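Probable TonB-dependent receptor (PDB 4K3F) probably binds methionine in the periplasm as the substrate-binding lipoprotein of a methionine import system. Local coordinates at residues E154-P159 with T172-E177. Sequence-based numbering, arbitrary orientation.
Sequences EAATLP and TNYALE. With MSE (selenomethionine), chain B.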
loop_
_atom_site.group_PDB
_atom_site.type_symbol
_atom_site.label_atom_id
_atom_site.label_comp_id
_atom_site.label_asym_id
_atom_site.label_seq_id
_atom_site.Cartn_x
_atom_site.Cartn_y
_atom_site.Cartn_z
ATOM N N GLU A 154 -11.987 -5.334 5.639
ATOM C CA GLU A 154 -11.171 -4.116 5.618
ATOM C C GLU A 154 -9.683 -4.492 5.718
ATOM O O GLU A 154 -9.280 -5.350 6.501
ATOM C CB GLU A 154 -11.581 -3.169 6.738
ATOM C CG GLU A 154 -11.182 -1.701 6.485
ATOM C CD GLU A 154 -9.718 -1.379 6.791
ATOM O OE1 GLU A 154 -9.151 -1.986 7.710
ATOM O OE2 GLU A 154 -9.129 -0.493 6.117
ATOM N N ALA A 155 -8.863 -3.803 4.925
ATOM C CA ALA A 155 -7.424 -4.149 4.785
ATOM C C ALA A 155 -6.653 -4.370 6.080
ATOM O O ALA A 155 -5.879 -5.287 6.162
ATOM C CB ALA A 155 -6.696 -3.115 3.965
ATOM N N ALA A 156 -6.839 -3.489 7.053
ATOM C CA ALA A 156 -6.078 -3.550 8.286
ATOM C C ALA A 156 -6.423 -4.766 9.142
ATOM O O ALA A 156 -5.622 -5.169 9.984
ATOM C CB ALA A 156 -6.314 -2.289 9.107
ATOM N N THR A 157 -7.578 -5.367 8.894
ATOM C CA THR A 157 -8.056 -6.481 9.697
ATOM C C THR A 157 -7.568 -7.844 9.210
ATOM O O THR A 157 -7.765 -8.845 9.878
ATOM C CB THR A 157 -9.590 -6.543 9.766
ATOM O OG1 THR A 157 -10.144 -7.016 8.547
ATOM C CG2 THR A 157 -10.220 -5.208 10.175
ATOM N N LEU A 158 -6.969 -7.889 8.021
ATOM C CA LEU A 158 -6.633 -9.161 7.445
ATOM C C LEU A 158 -5.579 -9.978 8.234
ATOM O O LEU A 158 -5.712 -11.212 8.327
ATOM C CB LEU A 158 -6.263 -9.018 5.960
ATOM C CG LEU A 158 -7.303 -8.350 5.041
ATOM C CD1 LEU A 158 -6.960 -8.651 3.559
ATOM C CD2 LEU A 158 -8.721 -8.762 5.331
ATOM N N PRO A 159 -4.572 -9.335 8.829
ATOM C CA PRO A 159 -3.606 -10.184 9.589
ATOM C C PRO A 159 -4.254 -10.907 10.754
ATOM O O PRO A 159 -3.868 -12.028 11.065
ATOM C CB PRO A 159 -2.574 -9.171 10.095
ATOM C CG PRO A 159 -2.601 -8.087 9.047
ATOM C CD PRO A 159 -4.034 -7.971 8.623
ATOM N N THR A 172 1.214 -5.067 2.114
ATOM C CA THR A 172 2.531 -5.304 2.750
ATOM C C THR A 172 2.759 -4.459 4.022
ATOM O O THR A 172 3.372 -4.912 5.001
ATOM C CB THR A 172 3.624 -5.086 1.697
ATOM O OG1 THR A 172 3.471 -6.112 0.719
ATOM C CG2 THR A 172 5.011 -5.133 2.311
ATOM N N ASN A 173 2.295 -3.200 4.041
ATOM C CA ASN A 173 2.443 -2.390 5.240
ATOM C C ASN A 173 1.859 -3.069 6.466
ATOM O O ASN A 173 2.512 -3.118 7.515
ATOM C CB ASN A 173 1.886 -0.978 5.083
ATOM C CG ASN A 173 0.377 -0.933 5.027
ATOM O OD1 ASN A 173 -0.246 -1.319 4.038
ATOM N ND2 ASN A 173 -0.223 -0.475 6.105
ATOM N N TYR A 174 0.692 -3.699 6.284
ATOM C CA TYR A 174 0.059 -4.438 7.339
ATOM C C TYR A 174 0.739 -5.800 7.584
ATOM O O TYR A 174 0.889 -6.204 8.724
ATOM C CB TYR A 174 -1.435 -4.619 7.096
ATOM C CG TYR A 174 -2.221 -3.330 7.196
ATOM C CD1 TYR A 174 -2.100 -2.499 8.307
ATOM C CD2 TYR A 174 -3.069 -2.943 6.193
ATOM C CE1 TYR A 174 -2.794 -1.321 8.423
ATOM C CE2 TYR A 174 -3.802 -1.777 6.281
ATOM C CZ TYR A 174 -3.648 -0.929 7.365
ATOM O OH TYR A 174 -4.399 0.216 7.455
ATOM N N ALA A 175 1.157 -6.481 6.525
ATOM C CA ALA A 175 1.888 -7.726 6.678
ATOM C C ALA A 175 3.182 -7.575 7.512
ATOM O O ALA A 175 3.442 -8.378 8.391
ATOM C CB ALA A 175 2.189 -8.304 5.324
ATOM N N LEU A 176 3.963 -6.534 7.218
ATOM C CA LEU A 176 5.218 -6.262 7.901
ATOM C C LEU A 176 4.933 -5.925 9.356
ATOM O O LEU A 176 5.655 -6.343 10.214
ATOM C CB LEU A 176 5.953 -5.117 7.221
ATOM C CG LEU A 176 6.550 -5.384 5.838
ATOM C CD1 LEU A 176 7.120 -4.110 5.234
ATOM C CD2 LEU A 176 7.608 -6.469 5.916
ATOM N N GLU A 177 3.873 -5.174 9.670
ATOM C CA GLU A 177 3.570 -4.935 11.111
ATOM C C GLU A 177 3.202 -6.204 11.855
ATOM O O GLU A 177 3.423 -6.328 13.064
ATOM C CB GLU A 177 2.447 -3.922 11.295
ATOM C CG GLU A 177 2.808 -2.518 10.913
ATOM C CD GLU A 177 1.740 -1.566 11.397
ATOM O OE1 GLU A 177 1.741 -1.262 12.609
ATOM O OE2 GLU A 177 0.866 -1.177 10.594
HETATM N N MSE B 300 1.086 0.513 1.460
HETATM C CA MSE B 300 -0.156 -0.038 0.843
HETATM C C MSE B 300 0.279 -0.840 -0.378
HETATM O O MSE B 300 1.136 -0.379 -1.139
HETATM O OXT MSE B 300 -0.234 -1.940 -0.614
HETATM C CB MSE B 300 -1.141 1.073 0.445
HETATM C CG MSE B 300 -2.417 0.529 -0.153
HETATM SE SE MSE B 300 -3.547 1.999 -0.802
HETATM C CE MSE B 300 -4.023 2.790 0.846
HETATM O O HOH W 1 -7.193 0.666 7.146
#
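The ring of Y174, projecting from helix 172-177, lies flat against the 3-10 turn 155-157. A156 CA lies over the ring centre, a CH-pi contact with 3.6 Å to the centroid of the Y174 ring. A156 CB reaches Y174 CZ at 3.5 Å. A156 suits the place because its methyl is small enough for the ring face to come close to the backbone. A155 CB meets Y174 CE2 at 3.9 Å from beside A156. With CG of Y174 anti to its own carbonyl carbon (chi1 -69°), the ring swings across to the turn, and its opposite face receives N173 ND2, 3.4 Å above the plane, so the ring is sandwiched. Packing is looser toward P159, whose rigid ring brings CG to 4.1 Å from Y174 CB. The phenol end is looser and wetter: there a water donates to both Y174 OH and E154 OE2, and the hydroxyl is also hydrogen-bonded to T38 O. E154 braces the turn as well: its OE1 accepts from A156 N at 2.8 Å, while its carbonyl takes both T157 N and T157 OG1. On the ligand side, N173 OD1 is hydrogen-bonded to Y40 OH and accepts a weak bond, 3.4 Å, from the selenomethionine N. Y174 thus backs a pocket residue in the interlobe cleft of a two-lobed periplasmic binding protein, consistent with the methionine-binding NlpA family.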